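Local coordinates for hemolysin-related protein (Vibrio cholerae serotype O1, PDB 6MLT) that probably helps biofilms adhere to surfaces, as a secreted matrix protein that binds metal ions and carries a beta-prism lectin domain expected to recognise carbohydrate, at residues S28-A33 and N542-E547; S297-Y302 and A428-V433; Q309-E314 and M410-K415. All coordinates share one frame; numbering follows the deposited sequence.

The three contacts fall in two separate parts of the fold. Contact 1 joins the beginning and the end of the beta-propeller, bringing together residues more than 500 positions apart in sequence. Contacts 2 and 3 lie in the beta-prism lectin domain, which is inserted within that span; their centres are about 68 Å and 64 Å from the centre of contact 1. Contacts 2 and 3 are neighbours, with centres about 9 Å apart. They share one sheet, in which strands 428-435 and 405-413 run side by side and Gln430 O meets Asn411 N at 2.8 Å. All three lie away from the calcium and sodium sites; a glycerol, probably from the crystallisation liquor, lies about 4 Å from the side chain of Tyr302 in contact 2.

Contact 1 (S28-A33 and N542-E547); sequences SNQVMA and NDYDRE
The Tyr544 ring is met at its edge, near its plane, by Gln30 OE1, which lies 4.0 Å from Tyr544 CD2. Met32 SD also stands at the edge, 5.4 Å from the ring centroid, in a Met-aromatic contact. The long, flexible methionine crosses the aromatic side chain at about a right angle and brings its CE within 3.4 Å of Tyr544 OH. A second pair of flat groups, the Gln30 amide and the Asp543 carboxylate, have planes 27° apart. Gln30 OE1 accepts from Asp543 N at 2.7 Å, in the carbonyl plane, while Gln30 NE2 gives a hydrogen to Asp543 OD1 at 2.9 Å. The bend at chi2 of Gln30 (-76°) helps to turn both polar atoms onto this one residue, and NE2 donates to Asn29 OD1 as well. Asn542 ND2 sends a nearly straight bond to Val31 O at 3.0 Å, from well above the carbonyl plane, and also reaches Ser517; Asn542 OD1 accepts from Gly518 N. Asp543 OD2 takes its own partner, His552 ND1. Amides suit these places because each both gives and accepts: OE1 must face the backbone N-H of Asp543 and NE2 its carboxylate, which fixes which way round the Gln30 amide lies. The chemistry implies a largely polar seam between the first and last parts of the propeller ring, its buried amides satisfied and its carboxylate probably kept ionised.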
ATOM      1  N   SER A  28       8.046 -22.206 -26.973  1.00 23.29           N
ATOM      2  CA  SER A  28       7.718 -21.733 -25.626  1.00 21.32           C
ATOM      3  C   SER A  28       7.417 -20.247 -25.734  1.00 19.40           C
ATOM      4  O   SER A  28       8.290 -19.399 -25.544  1.00 19.85           O
ATOM      5  CB  SER A  28       8.864 -22.011 -24.661  1.00 22.39           C
ATOM      6  OG  SER A  28       8.557 -21.565 -23.351  1.00 22.20           O
ATOM      7  N   ASN A  29       6.165 -19.918 -26.058  1.00 20.87           N
ATOM      8  CA  ASN A  29       5.831 -18.532 -26.366  1.00 22.07           C
ATOM      9  C   ASN A  29       4.500 -18.094 -25.761  1.00 21.32           C
ATOM     10  O   ASN A  29       3.949 -17.071 -26.185  1.00 22.79           O
ATOM     11  CB  ASN A  29       5.794 -18.325 -27.884  1.00 22.65           C
ATOM     12  CG  ASN A  29       4.807 -19.239 -28.563  1.00 23.54           C
ATOM     13  OD1 ASN A  29       4.052 -19.951 -27.904  1.00 23.31           O
ATOM     14  ND2 ASN A  29       4.799 -19.221 -29.886  1.00 27.61           N
ATOM     15  N   GLN A  30       3.971 -18.840 -24.795  1.00 18.55           N
ATOM     16  CA  GLN A  30       2.742 -18.498 -24.086  1.00 18.80           C
ATOM     17  C   GLN A  30       3.098 -17.958 -22.708  1.00 18.10           C
ATOM     18  O   GLN A  30       4.050 -18.432 -22.082  1.00 19.46           O
ATOM     19  CB  GLN A  30       1.843 -19.728 -23.926  1.00 18.37           C
ATOM     20  CG  GLN A  30       1.584 -20.520 -25.202  1.00 21.02           C
ATOM     21  CD  GLN A  30       0.590 -19.834 -26.121  1.00 23.91           C
ATOM     22  OE1 GLN A  30      -0.480 -19.409 -25.689  1.00 23.79           O
ATOM     23  NE2 GLN A  30       0.942 -19.719 -27.395  1.00 25.35           N
ATOM     24  N   VAL A  31       2.332 -16.980 -22.226  1.00 16.56           N
ATOM     25  CA  VAL A  31       2.582 -16.399 -20.908  1.00 15.22           C
ATOM     26  C   VAL A  31       1.258 -16.256 -20.172  1.00 16.73           C
ATOM     27  O   VAL A  31       0.268 -15.779 -20.741  1.00 17.62           O
ATOM     28  CB  VAL A  31       3.309 -15.042 -21.007  1.00 15.54           C
ATOM     29  CG1 VAL A  31       3.707 -14.553 -19.631  1.00 17.06           C
ATOM     30  CG2 VAL A  31       4.544 -15.167 -21.892  1.00 15.76           C
ATOM     31  N   MET A  32       1.234 -16.681 -18.902  1.00 17.05           N
ATOM     32  CA  MET A  32       0.013 -16.608 -18.105  1.00 16.72           C
ATOM     33  C   MET A  32       0.319 -16.300 -16.641  1.00 21.38           C
ATOM     34  O   MET A  32      -0.458 -16.671 -15.753  1.00 22.16           O
ATOM     35  CB  MET A  32      -0.790 -17.918 -18.248  1.00 18.67           C
ATOM     36  CG  MET A  32      -2.249 -17.818 -17.791  1.00 20.84           C
ATOM     37  SD  MET A  32      -3.341 -18.990 -18.644  1.00 21.97           S
ATOM     38  CE  MET A  32      -2.496 -20.549 -18.333  1.00 22.32           C
ATOM     39  N   ALA A  33       1.431 -15.616 -16.375  1.00 18.85           N
ATOM     40  CA  ALA A  33       1.771 -15.139 -15.043  1.00 19.14           C
ATOM     41  C   ALA A  33       2.135 -13.666 -15.132  1.00 18.94           C
ATOM     42  O   ALA A  33       2.648 -13.197 -16.153  1.00 19.23           O
ATOM     43  CB  ALA A  33       2.930 -15.935 -14.425  1.00 18.71           C
ATOM     44  N   ASN A 542      -1.846 -15.447 -24.003  1.00 16.75           N
ATOM     45  CA  ASN A 542      -1.702 -16.810 -24.479  1.00 18.49           C
ATOM     46  C   ASN A 542      -2.925 -17.145 -25.315  1.00 17.91           C
ATOM     47  O   ASN A 542      -4.006 -16.581 -25.110  1.00 18.10           O
ATOM     48  CB  ASN A 542      -1.544 -17.793 -23.316  1.00 17.56           C
ATOM     49  CG  ASN A 542      -2.661 -17.666 -22.305  1.00 19.18           C
ATOM     50  OD1 ASN A 542      -3.738 -18.240 -22.480  1.00 20.12           O
ATOM     51  ND2 ASN A 542      -2.415 -16.901 -21.245  1.00 17.45           N
ATOM     52  N   ASP A 543      -2.748 -18.074 -26.254  1.00 18.39           N
ATOM     53  CA  ASP A 543      -3.809 -18.404 -27.196  1.00 19.08           C
ATOM     54  C   ASP A 543      -3.922 -19.905 -27.428  1.00 20.60           C
ATOM     55  O   ASP A 543      -4.418 -20.336 -28.476  1.00 20.89           O
ATOM     56  CB  ASP A 543      -3.599 -17.681 -28.534  1.00 20.65           C
ATOM     57  CG  ASP A 543      -2.247 -17.971 -29.162  1.00 26.76           C
ATOM     58  OD1 ASP A 543      -1.532 -18.872 -28.675  1.00 24.86           O
ATOM     59  OD2 ASP A 543      -1.903 -17.287 -30.156  1.00 27.13           O
ATOM     60  N   TYR A 544      -3.496 -20.712 -26.452  1.00 21.72           N
ATOM     61  CA  TYR A 544      -3.570 -22.162 -26.598  1.00 23.17           C
ATOM     62  C   TYR A 544      -5.011 -22.660 -26.547  1.00 24.31           C
ATOM     63  O   TYR A 544      -5.308 -23.722 -27.095  1.00 23.90           O
ATOM     64  CB  TYR A 544      -2.744 -22.856 -25.503  1.00 22.65           C
ATOM     65  CG  TYR A 544      -3.296 -22.629 -24.112  1.00 21.40           C
ATOM     66  CD1 TYR A 544      -4.299 -23.445 -23.590  1.00 20.48           C
ATOM     67  CD2 TYR A 544      -2.828 -21.586 -23.325  1.00 22.71           C
ATOM     68  CE1 TYR A 544      -4.814 -23.225 -22.326  1.00 19.77           C
ATOM     69  CE2 TYR A 544      -3.336 -21.359 -22.066  1.00 22.40           C
ATOM     70  CZ  TYR A 544      -4.331 -22.181 -21.570  1.00 22.68           C
ATOM     71  OH  TYR A 544      -4.847 -21.949 -20.311  1.00 25.14           O
ATOM     72  N   ASP A 545      -5.910 -21.926 -25.893  1.00 22.72           N
ATOM     73  CA  ASP A 545      -7.282 -22.376 -25.679  1.00 23.62           C
ATOM     74  C   ASP A 545      -8.213 -21.777 -26.729  1.00 25.93           C
ATOM     75  O   ASP A 545      -8.148 -20.579 -27.023  1.00 24.45           O
ATOM     76  CB  ASP A 545      -7.760 -21.993 -24.275  1.00 24.31           C
ATOM     77  CG  ASP A 545      -9.103 -22.616 -23.913  1.00 32.72           C
ATOM     78  OD1 ASP A 545     -10.126 -22.247 -24.523  1.00 33.85           O
ATOM     79  OD2 ASP A 545      -9.131 -23.482 -23.012  1.00 35.97           O
ATOM     80  N   ARG A 546      -9.097 -22.618 -27.272  1.00 28.83           N
ATOM     81  CA  ARG A 546      -9.976 -22.187 -28.356  1.00 32.25           C
ATOM     82  C   ARG A 546     -10.878 -21.033 -27.941  1.00 29.48           C
ATOM     83  O   ARG A 546     -11.273 -20.225 -28.787  1.00 30.92           O
ATOM     84  CB  ARG A 546     -10.827 -23.363 -28.841  1.00 35.25           C
ATOM     85  N   GLU A 547     -11.223 -20.940 -26.659  1.00 26.65           N
ATOM     86  CA  GLU A 547     -12.071 -19.862 -26.167  1.00 28.68           C
ATOM     87  C   GLU A 547     -11.295 -18.599 -25.811  1.00 27.55           C
ATOM     88  O   GLU A 547     -11.896 -17.638 -25.316  1.00 27.56           O
ATOM     89  CB  GLU A 547     -12.867 -20.335 -24.946  1.00 35.97           C
ATOM     90  CG  GLU A 547     -13.869 -21.442 -25.263  1.00 56.13           C
ATOM     91  CD  GLU A 547     -14.753 -21.786 -24.080  1.00 88.66           C
ATOM     92  OE1 GLU A 547     -14.286 -21.662 -22.929  1.00102.72           O
ATOM     93  OE2 GLU A 547     -15.919 -22.177 -24.303  1.00103.34           O
TER

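Contact 2 (S297-Y302 and A428-V433); sequences SAVYGY and AVQFLV
Ser297 meets Phe431 through both backbone and side chain: Ser297 N donates to Phe431 O at 2.9 Å, and Ser297 OG accepts from Phe431 N at 2.9 Å. With OG set between the backbone N and the carbonyl carbon (chi1 69°), the hydroxyl replaces a main-chain acceptor where the strand is irregular, and its proton goes to Ala298 O. The extended Gln430 side chain reaches Ser297 O through NE2 at 2.8 Å, so a third hydrogen bond across the contact holds Ser297. Further along, Tyr300 and Val429 form an antiparallel hydrogen-bonded pair, with Tyr300 N 2.8 Å from Val429 O. The Tyr300 ring turns CE2 to the edge of the Phe431 ring, 3.8 Å from Phe431 CE2. Ala428 is small enough to lie close against the opposing backbone, its CB 3.4 Å from Tyr300 O. Beside it, Gly301 has backbone angles (phi 122°) at which a CB would jam against the preceding carbonyl. Segment 297-302 lies largely on strand 295-301, one of the two outermost strands of its sheet, while strand 428-435 is flanked on its other side by strand 405-413. Tyr300 and Phe431 turn into the prism interior, where they pack on residues of strand 352-359; Tyr300 also touches strand 394-400.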
ATOM      1  N   SER A 297     -12.958  30.056  16.545  1.00 32.18           N
ATOM      2  CA  SER A 297     -13.640  30.798  17.588  1.00 30.26           C
ATOM      3  C   SER A 297     -13.188  32.255  17.563  1.00 28.39           C
ATOM      4  O   SER A 297     -12.350  32.660  16.754  1.00 27.83           O
ATOM      5  CB  SER A 297     -13.342  30.181  18.949  1.00 30.27           C
ATOM      6  OG  SER A 297     -11.982  30.405  19.290  1.00 27.10           O
ATOM      7  N   ALA A 298     -13.729  33.050  18.483  1.00 28.08           N
ATOM      8  CA  ALA A 298     -13.182  34.370  18.733  1.00 28.55           C
ATOM      9  C   ALA A 298     -11.826  34.238  19.428  1.00 29.84           C
ATOM     10  O   ALA A 298     -11.414  33.152  19.849  1.00 30.40           O
ATOM     11  CB  ALA A 298     -14.144  35.198  19.585  1.00 27.85           C
ATOM     12  N   VAL A 299     -11.123  35.361  19.537  1.00 28.99           N
ATOM     13  CA  VAL A 299      -9.871  35.430  20.284  1.00 25.23           C
ATOM     14  C   VAL A 299     -10.199  35.726  21.739  1.00 23.80           C
ATOM     15  O   VAL A 299     -10.923  36.683  22.040  1.00 25.04           O
ATOM     16  CB  VAL A 299      -8.937  36.507  19.703  1.00 26.89           C
ATOM     17  CG1 VAL A 299      -7.647  36.591  20.517  1.00 25.11           C
ATOM     18  CG2 VAL A 299      -8.627  36.208  18.243  1.00 25.68           C
ATOM     19  N   TYR A 300      -9.662  34.914  22.644  1.00 22.13           N
ATOM     20  CA  TYR A 300      -9.881  35.076  24.078  1.00 23.21           C
ATOM     21  C   TYR A 300      -8.567  35.458  24.748  1.00 24.64           C
ATOM     22  O   TYR A 300      -7.602  34.689  24.713  1.00 26.08           O
ATOM     23  CB  TYR A 300     -10.445  33.789  24.682  1.00 21.98           C
ATOM     24  CG  TYR A 300     -11.627  33.246  23.914  1.00 23.76           C
ATOM     25  CD1 TYR A 300     -12.844  33.917  23.906  1.00 24.36           C
ATOM     26  CD2 TYR A 300     -11.520  32.071  23.180  1.00 26.63           C
ATOM     27  CE1 TYR A 300     -13.925  33.432  23.194  1.00 26.35           C
ATOM     28  CE2 TYR A 300     -12.595  31.577  22.468  1.00 28.27           C
ATOM     29  CZ  TYR A 300     -13.793  32.262  22.481  1.00 28.41           C
ATOM     30  OH  TYR A 300     -14.866  31.777  21.776  1.00 33.39           O
ATOM     31  N   GLY A 301      -8.525  36.644  25.359  1.00 22.79           N
ATOM     32  CA  GLY A 301      -7.356  37.076  26.099  1.00 22.82           C
ATOM     33  C   GLY A 301      -6.789  38.378  25.555  1.00 26.84           C
ATOM     34  O   GLY A 301      -7.528  39.248  25.077  1.00 25.93           O
ATOM     35  N   TYR A 302      -5.466  38.497  25.628  1.00 25.63           N
ATOM     36  CA  TYR A 302      -4.768  39.770  25.452  1.00 24.20           C
ATOM     37  C   TYR A 302      -3.662  39.589  24.421  1.00 24.75           C
ATOM     38  O   TYR A 302      -2.701  38.850  24.659  1.00 25.65           O
ATOM     39  CB  TYR A 302      -4.215  40.244  26.797  1.00 23.19           C
ATOM     40  CG  TYR A 302      -5.280  40.242  27.870  1.00 23.09           C
ATOM     41  CD1 TYR A 302      -5.562  39.092  28.598  1.00 23.08           C
ATOM     42  CD2 TYR A 302      -6.029  41.383  28.128  1.00 24.79           C
ATOM     43  CE1 TYR A 302      -6.546  39.086  29.560  1.00 25.53           C
ATOM     44  CE2 TYR A 302      -7.018  41.385  29.084  1.00 29.92           C
ATOM     45  CZ  TYR A 302      -7.276  40.235  29.798  1.00 29.30           C
ATOM     46  OH  TYR A 302      -8.260  40.238  30.754  1.00 29.38           O
ATOM     47  N   ALA A 428      -3.260  34.924  25.008  1.00 22.34           N
ATOM     48  CA  ALA A 428      -4.536  34.804  24.317  1.00 22.37           C
ATOM     49  C   ALA A 428      -4.566  33.487  23.561  1.00 22.46           C
ATOM     50  O   ALA A 428      -3.526  32.938  23.184  1.00 22.67           O
ATOM     51  CB  ALA A 428      -4.783  35.969  23.354  1.00 25.10           C
ATOM     52  N   VAL A 429      -5.784  32.995  23.312  1.00 22.13           N
ATOM     53  CA  VAL A 429      -5.982  31.762  22.563  1.00 22.86           C
ATOM     54  C   VAL A 429      -7.181  31.897  21.639  1.00 24.06           C
ATOM     55  O   VAL A 429      -8.090  32.700  21.859  1.00 24.81           O
ATOM     56  CB  VAL A 429      -6.180  30.531  23.479  1.00 27.09           C
ATOM     57  CG1 VAL A 429      -4.935  30.259  24.280  1.00 32.55           C
ATOM     58  CG2 VAL A 429      -7.380  30.740  24.397  1.00 25.47           C
ATOM     59  N   GLN A 430      -7.174  31.065  20.604  1.00 23.95           N
ATOM     60  CA  GLN A 430      -8.254  30.983  19.636  1.00 26.11           C
ATOM     61  C   GLN A 430      -8.277  29.557  19.114  1.00 25.67           C
ATOM     62  O   GLN A 430      -7.223  28.982  18.840  1.00 27.34           O
ATOM     63  CB  GLN A 430      -8.056  31.989  18.497  1.00 32.12           C
ATOM     64  CG  GLN A 430      -9.074  31.902  17.375  1.00 34.78           C
ATOM     65  CD  GLN A 430      -8.827  32.955  16.309  1.00 34.34           C
ATOM     66  OE1 GLN A 430      -7.688  33.180  15.896  1.00 29.46           O
ATOM     67  NE2 GLN A 430      -9.890  33.624  15.879  1.00 33.57           N
ATOM     68  N   PHE A 431      -9.471  28.989  18.996  1.00 26.65           N
ATOM     69  CA  PHE A 431      -9.625  27.586  18.640  1.00 27.61           C
ATOM     70  C   PHE A 431      -9.953  27.439  17.162  1.00 28.60           C
ATOM     71  O   PHE A 431     -10.777  28.182  16.622  1.00 28.39           O
ATOM     72  CB  PHE A 431     -10.713  26.934  19.489  1.00 25.44           C
ATOM     73  CG  PHE A 431     -10.477  27.082  20.955  1.00 27.07           C
ATOM     74  CD1 PHE A 431      -9.524  26.306  21.594  1.00 29.31           C
ATOM     75  CD2 PHE A 431     -11.175  28.019  21.691  1.00 26.31           C
ATOM     76  CE1 PHE A 431      -9.285  26.456  22.949  1.00 28.83           C
ATOM     77  CE2 PHE A 431     -10.943  28.173  23.049  1.00 25.55           C
ATOM     78  CZ  PHE A 431      -9.996  27.388  23.674  1.00 25.74           C
ATOM     79  N   LEU A 432      -9.305  26.467  16.524  1.00 27.70           N
ATOM     80  CA  LEU A 432      -9.475  26.167  15.109  1.00 30.46           C
ATOM     81  C   LEU A 432     -10.177  24.823  14.964  1.00 29.07           C
ATOM     82  O   LEU A 432      -9.761  23.833  15.579  1.00 25.96           O
ATOM     83  CB  LEU A 432      -8.119  26.129  14.404  1.00 32.75           C
ATOM     84  CG  LEU A 432      -7.183  27.298  14.712  1.00 32.72           C
ATOM     85  CD1 LEU A 432      -5.802  27.065  14.122  1.00 29.72           C
ATOM     86  CD2 LEU A 432      -7.778  28.598  14.196  1.00 35.57           C
ATOM     87  N   VAL A 433     -11.228  24.787  14.142  1.00 28.79           N
ATOM     88  CA  VAL A 433     -12.073  23.609  13.992  1.00 32.12           C
ATOM     89  C   VAL A 433     -12.269  23.307  12.507  1.00 35.15           C
ATOM     90  O   VAL A 433     -12.013  24.141  11.637  1.00 33.92           O
ATOM     91  CB  VAL A 433     -13.440  23.790  14.681  1.00 32.44           C
ATOM     92  CG1 VAL A 433     -13.255  24.033  16.183  1.00 33.81           C
ATOM     93  CG2 VAL A 433     -14.210  24.943  14.046  1.00 32.25           C
TER

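Contact 3 (Q309-E314 and M410-K415); sequences QRVLAE and MNVWSK
Gln309 with Val412 and Val311 with Met410 form antiparallel hydrogen-bonded pairs on either side of the non-hydrogen-bonded pair Arg310-Asn411, each joined by two backbone bonds, among them Val412 N to Gln309 O at 2.8 Å and Val311 N to Met410 O at 2.7 Å, and the two short strands run at 140° to each other, a strongly twisted ladder.

Side chains alternate between the two faces. On one, Val311 and Val412 meet diagonally, with Val311 CG2 4.0 Å from Val412 CG2; the same rotamer in both valines (chi1 176° and -179°) turns CG2 of each toward the other. Branched valines suit the extended backbone and present compact methyls to Ile337, which both touch, as does Gln309. Met410 sends its flexible end away from strand 309-312 and onto Val429 and Phe431.

The opposite face carries Arg310 and Asn411. Asn411 OD1 lies alongside the aliphatic root of the arginine, 3.5 Å from Arg310 CB, while Asn411 ND2 donates to Gln430 OE1 in the next strand, so the amide is bonded to one neighbouring strand and packs on the other. The exposed Arg310 leads its guanidinium away, and Leu312 CD1 lies over one face of that group, toward its rim; a crystal neighbour also touches this arginine, so its pose may partly reflect the lattice.

Strand 309-312 is an outermost strand of a four-stranded antiparallel sheet, and the face carrying Val311, Val412 and Met410 packs against strands 317-322 and 336-338 of a second such sheet. Three sheets of this kind packed round a common core are the hallmark of the beta-prism fold, matching this lectin family.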
ATOM      1  N   GLN A 309       0.592  32.784  16.702  1.00 38.75           N
ATOM      2  CA  GLN A 309       1.286  31.611  16.175  1.00 40.27           C
ATOM      3  C   GLN A 309       0.337  30.424  16.160  1.00 31.93           C
ATOM      4  O   GLN A 309      -0.308  30.125  17.171  1.00 32.73           O
ATOM      5  CB  GLN A 309       2.533  31.286  17.004  1.00 56.16           C
ATOM      6  CG  GLN A 309       3.516  32.449  17.097  1.00 76.97           C
ATOM      7  CD  GLN A 309       4.776  32.101  17.866  1.00 88.39           C
ATOM      8  OE1 GLN A 309       5.076  32.706  18.896  1.00 96.14           O
ATOM      9  NE2 GLN A 309       5.527  31.129  17.363  1.00 85.61           N
ATOM     10  N   ARG A 310       0.263  29.743  15.021  1.00 25.62           N
ATOM     11  CA  ARG A 310      -0.675  28.645  14.843  1.00 28.86           C
ATOM     12  C   ARG A 310      -0.086  27.338  15.354  1.00 27.56           C
ATOM     13  O   ARG A 310       1.064  27.002  15.059  1.00 28.59           O
ATOM     14  CB  ARG A 310      -1.055  28.489  13.369  1.00 35.32           C
ATOM     15  CG  ARG A 310      -2.055  27.365  13.106  1.00 40.44           C
ATOM     16  CD  ARG A 310      -2.388  27.238  11.623  1.00 43.61           C
ATOM     17  NE  ARG A 310      -1.258  26.735  10.847  1.00 43.80           N
ATOM     18  CZ  ARG A 310      -1.277  26.545   9.531  1.00 48.06           C
ATOM     19  NH1 ARG A 310      -2.374  26.812   8.832  1.00 44.89           N
ATOM     20  NH2 ARG A 310      -0.198  26.083   8.913  1.00 51.98           N
ATOM     21  N   VAL A 311      -0.898  26.590  16.093  1.00 25.95           N
ATOM     22  CA  VAL A 311      -0.512  25.297  16.645  1.00 26.19           C
ATOM     23  C   VAL A 311      -1.566  24.291  16.214  1.00 25.51           C
ATOM     24  O   VAL A 311      -2.711  24.350  16.675  1.00 26.57           O
ATOM     25  CB  VAL A 311      -0.385  25.331  18.176  1.00 27.34           C
ATOM     26  CG1 VAL A 311      -0.079  23.942  18.725  1.00 30.95           C
ATOM     27  CG2 VAL A 311       0.685  26.312  18.595  1.00 25.21           C
ATOM     28  N   LEU A 312      -1.183  23.362  15.347  1.00 27.97           N
ATOM     29  CA  LEU A 312      -2.078  22.318  14.878  1.00 31.23           C
ATOM     30  C   LEU A 312      -1.815  21.041  15.658  1.00 27.39           C
ATOM     31  O   LEU A 312      -0.664  20.702  15.940  1.00 28.14           O
ATOM     32  CB  LEU A 312      -1.893  22.069  13.377  1.00 38.19           C
ATOM     33  CG  LEU A 312      -2.182  23.252  12.449  1.00 39.44           C
ATOM     34  CD1 LEU A 312      -1.843  22.892  11.007  1.00 43.16           C
ATOM     35  CD2 LEU A 312      -3.637  23.701  12.560  1.00 36.86           C
ATOM     36  N   ALA A 313      -2.888  20.336  16.006  1.00 25.29           N
ATOM     37  CA  ALA A 313      -2.753  19.096  16.750  1.00 29.01           C
ATOM     38  C   ALA A 313      -2.106  18.026  15.876  1.00 36.46           C
ATOM     39  O   ALA A 313      -2.427  17.890  14.693  1.00 39.50           O
ATOM     40  CB  ALA A 313      -4.121  18.627  17.237  1.00 29.91           C
ATOM     41  N   GLU A 314      -1.173  17.281  16.460  1.00 38.74           N
ATOM     42  CA  GLU A 314      -0.555  16.135  15.808  1.00 46.65           C
ATOM     43  C   GLU A 314      -1.037  14.861  16.481  1.00 43.43           C
ATOM     44  O   GLU A 314      -1.083  14.782  17.714  1.00 43.45           O
ATOM     45  CB  GLU A 314       0.970  16.212  15.877  1.00 62.04           C
ATOM     46  CG  GLU A 314       1.580  17.217  14.922  1.00 78.25           C
ATOM     47  CD  GLU A 314       3.072  17.382  15.135  1.00 89.27           C
ATOM     48  OE1 GLU A 314       3.646  16.626  15.949  1.00 91.61           O
ATOM     49  OE2 GLU A 314       3.670  18.270  14.492  1.00 93.04           O
ATOM     50  N   MET A 410      -4.990  25.444  17.600  1.00 25.48           N
ATOM     51  CA  MET A 410      -5.207  26.724  18.257  1.00 23.21           C
ATOM     52  C   MET A 410      -4.239  27.755  17.696  1.00 24.73           C
ATOM     53  O   MET A 410      -3.122  27.424  17.294  1.00 28.24           O
ATOM     54  CB  MET A 410      -5.005  26.629  19.776  1.00 23.85           C
ATOM     55  CG  MET A 410      -5.900  25.621  20.493  1.00 29.76           C
ATOM     56  SD  MET A 410      -5.514  25.484  22.260  1.00 33.69           S
ATOM     57  CE  MET A 410      -5.810  27.159  22.815  1.00 54.00           C
ATOM     58  N   ASN A 411      -4.679  29.010  17.667  1.00 23.79           N
ATOM     59  CA  ASN A 411      -3.761  30.136  17.572  1.00 24.02           C
ATOM     60  C   ASN A 411      -3.406  30.567  18.989  1.00 24.49           C
ATOM     61  O   ASN A 411      -4.273  30.627  19.866  1.00 25.48           O
ATOM     62  CB  ASN A 411      -4.376  31.296  16.790  1.00 26.45           C
ATOM     63  CG  ASN A 411      -4.503  31.001  15.306  1.00 27.84           C
ATOM     64  OD1 ASN A 411      -3.665  30.319  14.722  1.00 26.38           O
ATOM     65  ND2 ASN A 411      -5.562  31.516  14.691  1.00 28.59           N
ATOM     66  N   VAL A 412      -2.122  30.836  19.215  1.00 24.10           N
ATOM     67  CA  VAL A 412      -1.591  31.090  20.550  1.00 23.09           C
ATOM     68  C   VAL A 412      -0.805  32.393  20.519  1.00 24.03           C
ATOM     69  O   VAL A 412       0.036  32.596  19.637  1.00 25.61           O
ATOM     70  CB  VAL A 412      -0.701  29.927  21.028  1.00 25.03           C
ATOM     71  CG1 VAL A 412      -0.164  30.184  22.431  1.00 24.01           C
ATOM     72  CG2 VAL A 412      -1.481  28.611  20.983  1.00 27.89           C
ATOM     73  N   TRP A 413      -1.096  33.279  21.466  1.00 22.13           N
ATOM     74  CA  TRP A 413      -0.364  34.527  21.654  1.00 22.20           C
ATOM     75  C   TRP A 413       0.394  34.447  22.971  1.00 22.83           C
ATOM     76  O   TRP A 413      -0.206  34.149  24.012  1.00 21.49           O
ATOM     77  CB  TRP A 413      -1.306  35.731  21.707  1.00 22.95           C
ATOM     78  CG  TRP A 413      -1.977  36.146  20.420  1.00 24.79           C
ATOM     79  CD1 TRP A 413      -1.694  37.252  19.667  1.00 30.43           C
ATOM     80  CD2 TRP A 413      -3.067  35.485  19.764  1.00 23.25           C
ATOM     81  NE1 TRP A 413      -2.532  37.314  18.581  1.00 29.53           N
ATOM     82  CE2 TRP A 413      -3.385  36.242  18.617  1.00 27.03           C
ATOM     83  CE3 TRP A 413      -3.804  34.329  20.035  1.00 23.23           C
ATOM     84  CZ2 TRP A 413      -4.398  35.874  17.739  1.00 26.13           C
ATOM     85  CZ3 TRP A 413      -4.809  33.968  19.169  1.00 24.56           C
ATOM     86  CH2 TRP A 413      -5.099  34.735  18.033  1.00 26.99           C
ATOM     87  N   SER A 414       1.692  34.737  22.937  1.00 21.82           N
ATOM     88  CA  SER A 414       2.496  34.809  24.154  1.00 22.06           C
ATOM     89  C   SER A 414       3.441  35.993  24.047  1.00 23.22           C
ATOM     90  O   SER A 414       4.272  36.048  23.136  1.00 22.54           O
ATOM     91  CB  SER A 414       3.288  33.524  24.387  1.00 24.08           C
ATOM     92  OG  SER A 414       4.055  33.622  25.583  1.00 26.13           O
ATOM     93  N   LYS A 415       3.326  36.924  24.985  1.00 22.13           N
ATOM     94  CA  LYS A 415       4.195  38.092  25.020  1.00 25.10           C
ATOM     95  C   LYS A 415       5.558  37.736  25.605  1.00 27.02           C
ATOM     96  O   LYS A 415       5.654  37.030  26.614  1.00 23.93           O
ATOM     97  CB  LYS A 415       3.549  39.196  25.852  1.00 26.22           C
ATOM     98  CG  LYS A 415       4.357  40.485  25.913  1.00 30.85           C
ATOM     99  CD  LYS A 415       3.654  41.528  26.769  1.00 33.26           C
ATOM    100  CE  LYS A 415       4.497  42.786  26.938  1.00 44.34           C
ATOM    101  NZ  LYS A 415       3.740  43.860  27.633  1.00 55.18           N
TER